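Side-chain contacts in alpha-1,6-mannanase (Bacteroides thetaiotaomicron, PDB 4V1S), which probably hydrolyses internal alpha-1,6-mannosidic linkages in mannan polysaccharides, as a gut-bacterial glycoside hydrolase of family 76: residues Y46-W49 with C50-L54; N84-L87 with L88-Y91; T378-A381 with Y382-R386. All blocks are in the same frame, centred on the assembly; numbering follows the deposited sequence.

The three contacts lie on helices 46-61, 81-97 and 374-394 of a largely helical chain, consistent with the (alpha/alpha)6 barrel of family 76 enzymes. Contact 3 packs against both others: its centre is about 8 Å from that of contact 1 and about 9 Å from that of contact 2, whereas the centres of contacts 1 and 2 are about 13 Å apart. Thr53 OG1 lies 3.3 Å from Tyr384 CE2, and Thr90 OG1 lies 3.2 Å from Tyr382 CA. Contacts 1 and 2 also meet directly, Cys50 SG being 3.8 Å from Thr90 CG2. Each contact lies within a single helix, and the touches between them join the three helices.

Contact 1. Residues Y46-W49 with C50-L54; sequences YYTW and CKETL
Thr53 is tied to Trp49 by two hydrogen bonds to one carbonyl oxygen in this part of helix 46-61. Thr53 OG1 gives its hydrogen to Trp49 O at 2.7 Å, while Thr53 N makes the ordinary helical bond to that oxygen at 3.0 Å. The two donors arrive from opposite faces of the carbonyl plane. The hydroxyl gets there because OG1 stands beside the backbone N (chi1 -49°), which turns it back along the helix. Threonine suits the place: it pairs its own hydroxyl with a main-chain acceptor in a buried setting. Without the hydroxyl and methyl, as with an alanine here, Trp49 O would probably keep only the Thr53 N-H of these two donors, and the packing against Tyr384 would be thinner.

Two looser contacts involve the Glu52 carboxylate. Thr48 CG2 packs 3.6 Å from Glu52 OE2, the methyl being available because Thr48 OG1 is turned to Asp45. Trp49 CD1 approaches Glu52 OE1 at 3.9 Å, obliquely, with the ring and carboxylate planes only 14° apart. Extended beyond CG, the Glu52 chain brings OE2 to the Thr48 methyl and OE1 toward Trp49 CD1.

A further apolar contact sets Lys51 CD over one face of the Tyr47 ring, 3.9 Å from Tyr47 CE2. Lys51 is modelled in two conformers, so this contact is tentative.

Outward from the helix, Tyr47 OH bonds to Glu101 and Trp102 on helix 99-114. Trp49 stacks on His347 and Tyr46 OH bonds to Asn344, both on helix 334-350. Cys50, compact enough for a crowded interface, lies against Thr90 of helix 81-97 and Tyr384 and Met385 of helix 374-394.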
loop_
_atom_site.group_PDB
_atom_site.type_symbol
_atom_site.label_atom_id
_atom_site.label_comp_id
_atom_site.label_asym_id
_atom_site.label_seq_id
_atom_site.Cartn_x
_atom_site.Cartn_y
_atom_site.Cartn_z
ATOM N N TYR A 46 19.598 -4.708 -5.855
ATOM C CA TYR A 46 18.264 -4.685 -5.246
ATOM C C TYR A 46 17.512 -5.982 -5.428
ATOM O O TYR A 46 16.804 -6.417 -4.536
ATOM C CB TYR A 46 17.423 -3.530 -5.809
ATOM C CG TYR A 46 18.045 -2.177 -5.545
ATOM C CD1 TYR A 46 18.135 -1.674 -4.261
ATOM C CD2 TYR A 46 18.588 -1.419 -6.590
ATOM C CE1 TYR A 46 18.764 -0.451 -4.004
ATOM C CE2 TYR A 46 19.194 -0.200 -6.349
ATOM C CZ TYR A 46 19.286 0.279 -5.051
ATOM O OH TYR A 46 19.879 1.491 -4.796
ATOM N N TYR A 47 17.638 -6.595 -6.599
ATOM C CA TYR A 47 16.926 -7.834 -6.867
ATOM C C TYR A 47 17.350 -8.958 -5.921
ATOM O O TYR A 47 16.502 -9.667 -5.345
ATOM C CB TYR A 47 17.187 -8.237 -8.307
ATOM C CG TYR A 47 16.276 -9.311 -8.888
ATOM C CD1 TYR A 47 14.899 -9.115 -8.985
ATOM C CD2 TYR A 47 16.789 -10.481 -9.395
ATOM C CE1 TYR A 47 14.076 -10.064 -9.547
ATOM C CE2 TYR A 47 15.979 -11.454 -9.948
ATOM C CZ TYR A 47 14.614 -11.232 -10.034
ATOM O OH TYR A 47 13.807 -12.181 -10.620
ATOM N N THR A 48 18.661 -9.106 -5.738
ATOM C CA THR A 48 19.174 -10.047 -4.738
ATOM C C THR A 48 18.720 -9.696 -3.321
ATOM O O THR A 48 18.326 -10.552 -2.567
ATOM C CB THR A 48 20.712 -10.163 -4.806
ATOM O OG1 THR A 48 21.019 -10.769 -6.071
ATOM C CG2 THR A 48 21.247 -11.016 -3.710
ATOM N N TRP A 49 18.740 -8.416 -2.984
ATOM C CA TRP A 49 18.285 -8.008 -1.673
ATOM C C TRP A 49 16.853 -8.439 -1.458
ATOM O O TRP A 49 16.509 -8.885 -0.385
ATOM C CB TRP A 49 18.378 -6.492 -1.487
ATOM C CG TRP A 49 19.760 -5.941 -1.500
ATOM C CD1 TRP A 49 20.920 -6.633 -1.610
ATOM C CD2 TRP A 49 20.109 -4.559 -1.411
ATOM N NE1 TRP A 49 21.990 -5.755 -1.602
ATOM C CE2 TRP A 49 21.517 -4.477 -1.473
ATOM C CE3 TRP A 49 19.371 -3.382 -1.257
ATOM C CZ2 TRP A 49 22.202 -3.251 -1.389
ATOM C CZ3 TRP A 49 20.052 -2.165 -1.192
ATOM C CH2 TRP A 49 21.453 -2.117 -1.262
ATOM N N CYS A 50 16.039 -8.327 -2.505
ATOM C CA CYS A 50 14.642 -8.741 -2.397
ATOM C C CYS A 50 14.553 -10.228 -2.148
ATOM O O CYS A 50 13.894 -10.657 -1.213
ATOM C CB CYS A 50 13.869 -8.376 -3.651
ATOM S SG CYS A 50 12.132 -8.876 -3.611
ATOM N N LYS A 51 15.244 -11.026 -2.954
ATOM C CA LYS A 51 15.223 -12.484 -2.776
ATOM C C LYS A 51 15.749 -12.890 -1.391
ATOM O O LYS A 51 15.233 -13.781 -0.755
ATOM C CB LYS A 51 15.980 -13.177 -3.916
ATOM C CG LYS A 51 15.235 -13.033 -5.244
ATOM C CD LYS A 51 16.103 -13.296 -6.458
ATOM C CE LYS A 51 17.126 -14.371 -6.155
ATOM N NZ LYS A 51 16.473 -15.684 -5.981
ATOM N N GLU A 52 16.785 -12.214 -0.934
ATOM C CA GLU A 52 17.298 -12.459 0.398
ATOM C C GLU A 52 16.233 -12.248 1.470
ATOM O O GLU A 52 16.085 -13.058 2.400
ATOM C CB GLU A 52 18.526 -11.599 0.645
ATOM C CG GLU A 52 19.755 -12.090 -0.103
ATOM C CD GLU A 52 20.962 -11.157 0.021
ATOM O OE1 GLU A 52 20.790 -9.987 0.422
ATOM O OE2 GLU A 52 22.099 -11.588 -0.297
ATOM N N THR A 53 15.532 -11.129 1.359
ATOM C CA THR A 53 14.523 -10.759 2.317
ATOM C C THR A 53 13.387 -11.797 2.328
ATOM O O THR A 53 12.951 -12.239 3.377
ATOM C CB THR A 53 13.973 -9.385 2.016
ATOM O OG1 THR A 53 15.049 -8.460 1.809
ATOM C CG2 THR A 53 13.100 -8.919 3.127
ATOM N N LEU A 54 12.944 -12.170 1.145
ATOM C CA LEU A 54 11.884 -13.187 1.013
ATOM C C LEU A 54 12.280 -14.514 1.620
ATOM O O LEU A 54 11.437 -15.237 2.183
ATOM C CB LEU A 54 11.442 -13.341 -0.453
ATOM C CG LEU A 54 10.767 -12.117 -1.102
ATOM C CD1 LEU A 54 10.638 -12.317 -2.625
ATOM C CD2 LEU A 54 9.393 -11.824 -0.503
#

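Contact 2. Residues N84-L87 with L88-Y91; sequences NIFL and LYTY
Ile85 sets its CG2 methyl over the Tyr89 ring, one turn further along helix 81-97. CG2 sits 3.8 Å from the ring centroid and 29° off the ring normal, a CH-pi contact. Its nearest ring atom is Tyr89 CZ, at 3.4 Å. The methyl therefore covers the hydroxyl end, while Ile85 O covers the other end of the same face, 3.3 Å from Tyr89 CG. The beta-branch matters: Ile85 CG2 lies anti to the backbone N, which carries the methyl forward to the ring while CG1 takes another direction.

Leu87 and Tyr91 also run side by side, but here the contact is apolar packing along the ring rather than a methyl over its face. Leu87 CB meets the ring at Tyr91 CE2, 3.9 Å away, and the branched end lies against the hydroxyl, with Leu87 CD2 3.7 Å from Tyr91 OH. Leu87 O lies over one face of the Tyr91 ring, offset toward the rim at CG and CD2.

Phe86 meets Tyr89 more loosely, CD1 passing 4.1 Å from Tyr89 CD2 at an oblique angle. Its ring is also engaged edge-to-face by Phe317, and Tyr89 OH bonds to Trp147 O on helix 142-159.

Thr90 contributes the one polar side-chain bond between the segments. Its OG1 donates to Phe86 O at 2.7 Å, and its N-H reaches that oxygen from the opposite face. In this wholly buried site the chemistry is economical: the threonine hydroxyl is satisfied by main chain within its own helix, and branched aliphatics and aromatic rings supply the remaining bulk.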
loop_
_atom_site.group_PDB
_atom_site.type_symbol
_atom_site.label_atom_id
_atom_site.label_comp_id
_atom_site.label_asym_id
_atom_site.label_seq_id
_atom_site.Cartn_x
_atom_site.Cartn_y
_atom_site.Cartn_z
ATOM N N ASN A 84 0.432 -9.834 3.965
ATOM C CA ASN A 84 0.328 -10.553 2.722
ATOM C C ASN A 84 0.136 -9.657 1.525
ATOM O O ASN A 84 0.498 -10.027 0.403
ATOM C CB ASN A 84 -0.860 -11.540 2.767
ATOM C CG ASN A 84 -0.687 -12.584 3.846
ATOM O OD1 ASN A 84 -0.002 -13.584 3.660
ATOM N ND2 ASN A 84 -1.229 -12.308 5.002
ATOM N N ILE A 85 -0.434 -8.471 1.744
ATOM C CA ILE A 85 -0.610 -7.502 0.639
ATOM C C ILE A 85 0.741 -7.027 0.139
ATOM O O ILE A 85 0.961 -6.863 -1.074
ATOM C CB ILE A 85 -1.517 -6.330 1.079
ATOM C CG1 ILE A 85 -2.908 -6.870 1.514
ATOM C CG2 ILE A 85 -1.654 -5.287 -0.009
ATOM C CD1 ILE A 85 -3.819 -5.800 2.091
ATOM N N PHE A 86 1.709 -6.826 1.047
ATOM C CA PHE A 86 3.035 -6.482 0.571
ATOM C C PHE A 86 3.696 -7.611 -0.221
ATOM O O PHE A 86 4.405 -7.329 -1.158
ATOM C CB PHE A 86 3.946 -6.047 1.694
ATOM C CG PHE A 86 3.537 -4.742 2.328
ATOM C CD1 PHE A 86 3.698 -3.550 1.650
ATOM C CD2 PHE A 86 3.111 -4.681 3.673
ATOM C CE1 PHE A 86 3.383 -2.332 2.230
ATOM C CE2 PHE A 86 2.775 -3.454 4.268
ATOM C CZ PHE A 86 2.919 -2.291 3.539
ATOM N N LEU A 87 3.423 -8.864 0.132
ATOM C CA LEU A 87 3.927 -9.947 -0.675
ATOM C C LEU A 87 3.258 -9.914 -2.051
ATOM O O LEU A 87 3.916 -10.023 -3.060
ATOM C CB LEU A 87 3.691 -11.308 0.020
ATOM C CG LEU A 87 4.512 -11.595 1.249
ATOM C CD1 LEU A 87 4.072 -12.892 1.881
ATOM C CD2 LEU A 87 5.989 -11.650 0.878
ATOM N N LEU A 88 1.941 -9.708 -2.091
ATOM C CA LEU A 88 1.246 -9.579 -3.375
ATOM C C LEU A 88 1.904 -8.491 -4.243
ATOM O O LEU A 88 2.155 -8.686 -5.432
ATOM C CB LEU A 88 -0.216 -9.222 -3.109
ATOM C CG LEU A 88 -1.124 -8.973 -4.300
ATOM C CD1 LEU A 88 -1.267 -10.241 -5.122
ATOM C CD2 LEU A 88 -2.492 -8.459 -3.844
ATOM N N TYR A 89 2.142 -7.326 -3.654
ATOM C CA TYR A 89 2.796 -6.212 -4.368
ATOM C C TYR A 89 4.202 -6.613 -4.879
ATOM O O TYR A 89 4.623 -6.240 -5.971
ATOM C CB TYR A 89 2.962 -5.020 -3.444
ATOM C CG TYR A 89 1.723 -4.285 -3.003
ATOM C CD1 TYR A 89 0.459 -4.552 -3.532
ATOM C CD2 TYR A 89 1.832 -3.274 -2.029
ATOM C CE1 TYR A 89 -0.666 -3.858 -3.052
ATOM C CE2 TYR A 89 0.739 -2.548 -1.597
ATOM C CZ TYR A 89 -0.527 -2.816 -2.124
ATOM O OH TYR A 89 -1.622 -2.044 -1.704
ATOM N N THR A 90 4.917 -7.380 -4.062
ATOM C CA THR A 90 6.283 -7.781 -4.389
ATOM C C THR A 90 6.306 -8.718 -5.579
ATOM O O THR A 90 7.034 -8.503 -6.558
ATOM C CB THR A 90 6.966 -8.455 -3.194
ATOM O OG1 THR A 90 6.960 -7.538 -2.113
ATOM C CG2 THR A 90 8.363 -8.848 -3.532
ATOM N N TYR A 91 5.469 -9.750 -5.521
ATOM C CA TYR A 91 5.452 -10.732 -6.618
ATOM C C TYR A 91 4.946 -10.098 -7.912
ATOM O O TYR A 91 5.446 -10.381 -9.013
ATOM C CB TYR A 91 4.617 -11.959 -6.250
ATOM C CG TYR A 91 4.990 -12.644 -4.953
ATOM C CD1 TYR A 91 6.305 -12.870 -4.598
ATOM C CD2 TYR A 91 4.000 -13.123 -4.098
ATOM C CE1 TYR A 91 6.610 -13.477 -3.384
ATOM C CE2 TYR A 91 4.299 -13.781 -2.921
ATOM C CZ TYR A 91 5.600 -14.002 -2.578
ATOM O OH TYR A 91 5.863 -14.640 -1.351
#

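Contact 3. Residues T378-A381 with Y382-R386; sequences TVAA and YMYMR
Ala380 and Tyr384 meet one turn apart on helix 374-394, the last helix of a chain whose family adopts the (alpha/alpha)6 barrel. Ala380 O lies over one face of the tyrosine ring, offset toward its rim and 3.3 Å from Tyr384 CD2. Beyond it, Ala380 CB touches Tyr384 CE2 loosely at 4.3 Å. Tyr384 CG stands beside its own backbone N (chi1 -62°), which folds the ring back over the preceding turn. With only a methyl for a side chain, Ala380 leaves the Tyr384 ring room to lie over its carbonyl.

The other side chains meet chiefly backbone. Tyr382 CB packs 3.5 Å from Val379 O. In Tyr382, a chi1 of 170° turns the ring toward Thr90 and Phe317 on helices 81-97 and 313-330.

In the next shell, hydroxyls and charges fix these groups. Tyr384 OH is hydrogen-bonded to Tyr357 OH, and Tyr382 OH to Asp321, whose other carboxylate oxygen forms a salt bridge with Arg386 NE. Asp321 is thus shared by Tyr382 and Arg386, and Arg386 NH1 also reaches Glu93 in a second salt bridge.

Met383 shapes its flexible chain against Ile320 and Ile343. At its root, CG rests 3.5 Å from Val379 O, the oxygen that accepts Met383 N-H at 3.0 Å.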
loop_
_atom_site.group_PDB
_atom_site.type_symbol
_atom_site.label_atom_id
_atom_site.label_comp_id
_atom_site.label_asym_id
_atom_site.label_seq_id
_atom_site.Cartn_x
_atom_site.Cartn_y
_atom_site.Cartn_z
ATOM N N THR A 378 8.032 -7.652 4.852
ATOM C CA THR A 378 7.428 -7.742 3.527
ATOM C C THR A 378 7.429 -6.355 2.818
ATOM O O THR A 378 7.595 -6.296 1.592
ATOM C CB THR A 378 6.021 -8.318 3.587
ATOM O OG1 THR A 378 5.187 -7.529 4.434
ATOM C CG2 THR A 378 6.036 -9.804 4.024
ATOM N N VAL A 379 7.234 -5.256 3.566
ATOM C CA VAL A 379 7.315 -3.941 2.937
ATOM C C VAL A 379 8.733 -3.683 2.425
ATOM O O VAL A 379 8.904 -3.087 1.392
ATOM C CB VAL A 379 6.796 -2.836 3.831
ATOM C CG1 VAL A 379 7.601 -2.704 5.119
ATOM C CG2 VAL A 379 6.735 -1.527 3.090
ATOM N N ALA A 380 9.752 -4.144 3.158
ATOM C CA ALA A 380 11.131 -4.006 2.684
ATOM C C ALA A 380 11.360 -4.787 1.389
ATOM O O ALA A 380 11.926 -4.271 0.454
ATOM C CB ALA A 380 12.114 -4.427 3.752
ATOM N N ALA A 381 10.878 -6.027 1.332
ATOM C CA ALA A 381 10.986 -6.811 0.126
ATOM C C ALA A 381 10.348 -6.099 -1.055
ATOM O O ALA A 381 10.905 -6.074 -2.156
ATOM C CB ALA A 381 10.362 -8.186 0.327
ATOM N N TYR A 382 9.167 -5.503 -0.820
ATOM C CA TYR A 382 8.463 -4.774 -1.862
ATOM C C TYR A 382 9.296 -3.592 -2.384
ATOM O O TYR A 382 9.489 -3.442 -3.599
ATOM C CB TYR A 382 7.102 -4.335 -1.345
ATOM C CG TYR A 382 6.353 -3.362 -2.218
ATOM C CD1 TYR A 382 6.185 -3.604 -3.564
ATOM C CD2 TYR A 382 5.766 -2.217 -1.681
ATOM C CE1 TYR A 382 5.483 -2.699 -4.387
ATOM C CE2 TYR A 382 5.089 -1.308 -2.473
ATOM C CZ TYR A 382 4.929 -1.546 -3.829
ATOM O OH TYR A 382 4.263 -0.622 -4.588
ATOM N N MET A 383 9.869 -2.817 -1.467
ATOM C CA MET A 383 10.751 -1.716 -1.868
ATOM C C MET A 383 11.948 -2.193 -2.677
ATOM O O MET A 383 12.321 -1.578 -3.686
ATOM C CB MET A 383 11.222 -0.958 -0.664
ATOM C CG MET A 383 10.127 -0.159 0.006
ATOM S SD MET A 383 9.423 1.192 -0.961
ATOM C CE MET A 383 8.031 0.410 -1.739
ATOM N N TYR A 384 12.519 -3.317 -2.275
ATOM C CA TYR A 384 13.672 -3.820 -3.033
ATOM C C TYR A 384 13.300 -4.212 -4.446
ATOM O O TYR A 384 14.075 -3.987 -5.371
ATOM C CB TYR A 384 14.391 -4.977 -2.315
ATOM C CG TYR A 384 14.994 -4.633 -0.985
ATOM C CD1 TYR A 384 15.584 -3.391 -0.750
ATOM C CD2 TYR A 384 14.972 -5.556 0.063
ATOM C CE1 TYR A 384 16.074 -3.065 0.507
ATOM C CE2 TYR A 384 15.544 -5.275 1.315
ATOM C CZ TYR A 384 16.090 -4.015 1.519
ATOM O OH TYR A 384 16.632 -3.706 2.735
ATOM N N MET A 385 12.141 -4.842 -4.622
ATOM C CA MET A 385 11.721 -5.240 -5.939
ATOM C C MET A 385 11.411 -3.998 -6.801
ATOM O O MET A 385 11.712 -3.965 -8.005
ATOM C CB MET A 385 10.523 -6.180 -5.873
ATOM C CG MET A 385 10.196 -6.837 -7.202
ATOM S SD MET A 385 11.408 -7.994 -7.783
ATOM C CE MET A 385 10.849 -9.498 -6.993
ATOM N N ARG A 386 10.780 -2.994 -6.190
ATOM C CA ARG A 386 10.548 -1.733 -6.892
ATOM C C ARG A 386 11.842 -1.089 -7.384
ATOM O O ARG A 386 11.962 -0.659 -8.544
ATOM C CB ARG A 386 9.792 -0.754 -6.025
ATOM C CG ARG A 386 8.375 -1.188 -5.708
ATOM C CD ARG A 386 7.460 -0.964 -6.880
ATOM N NE ARG A 386 6.926 0.375 -6.875
ATOM C CZ ARG A 386 6.538 1.078 -7.924
ATOM N NH1 ARG A 386 6.662 0.592 -9.127
ATOM N NH2 ARG A 386 5.995 2.278 -7.741
#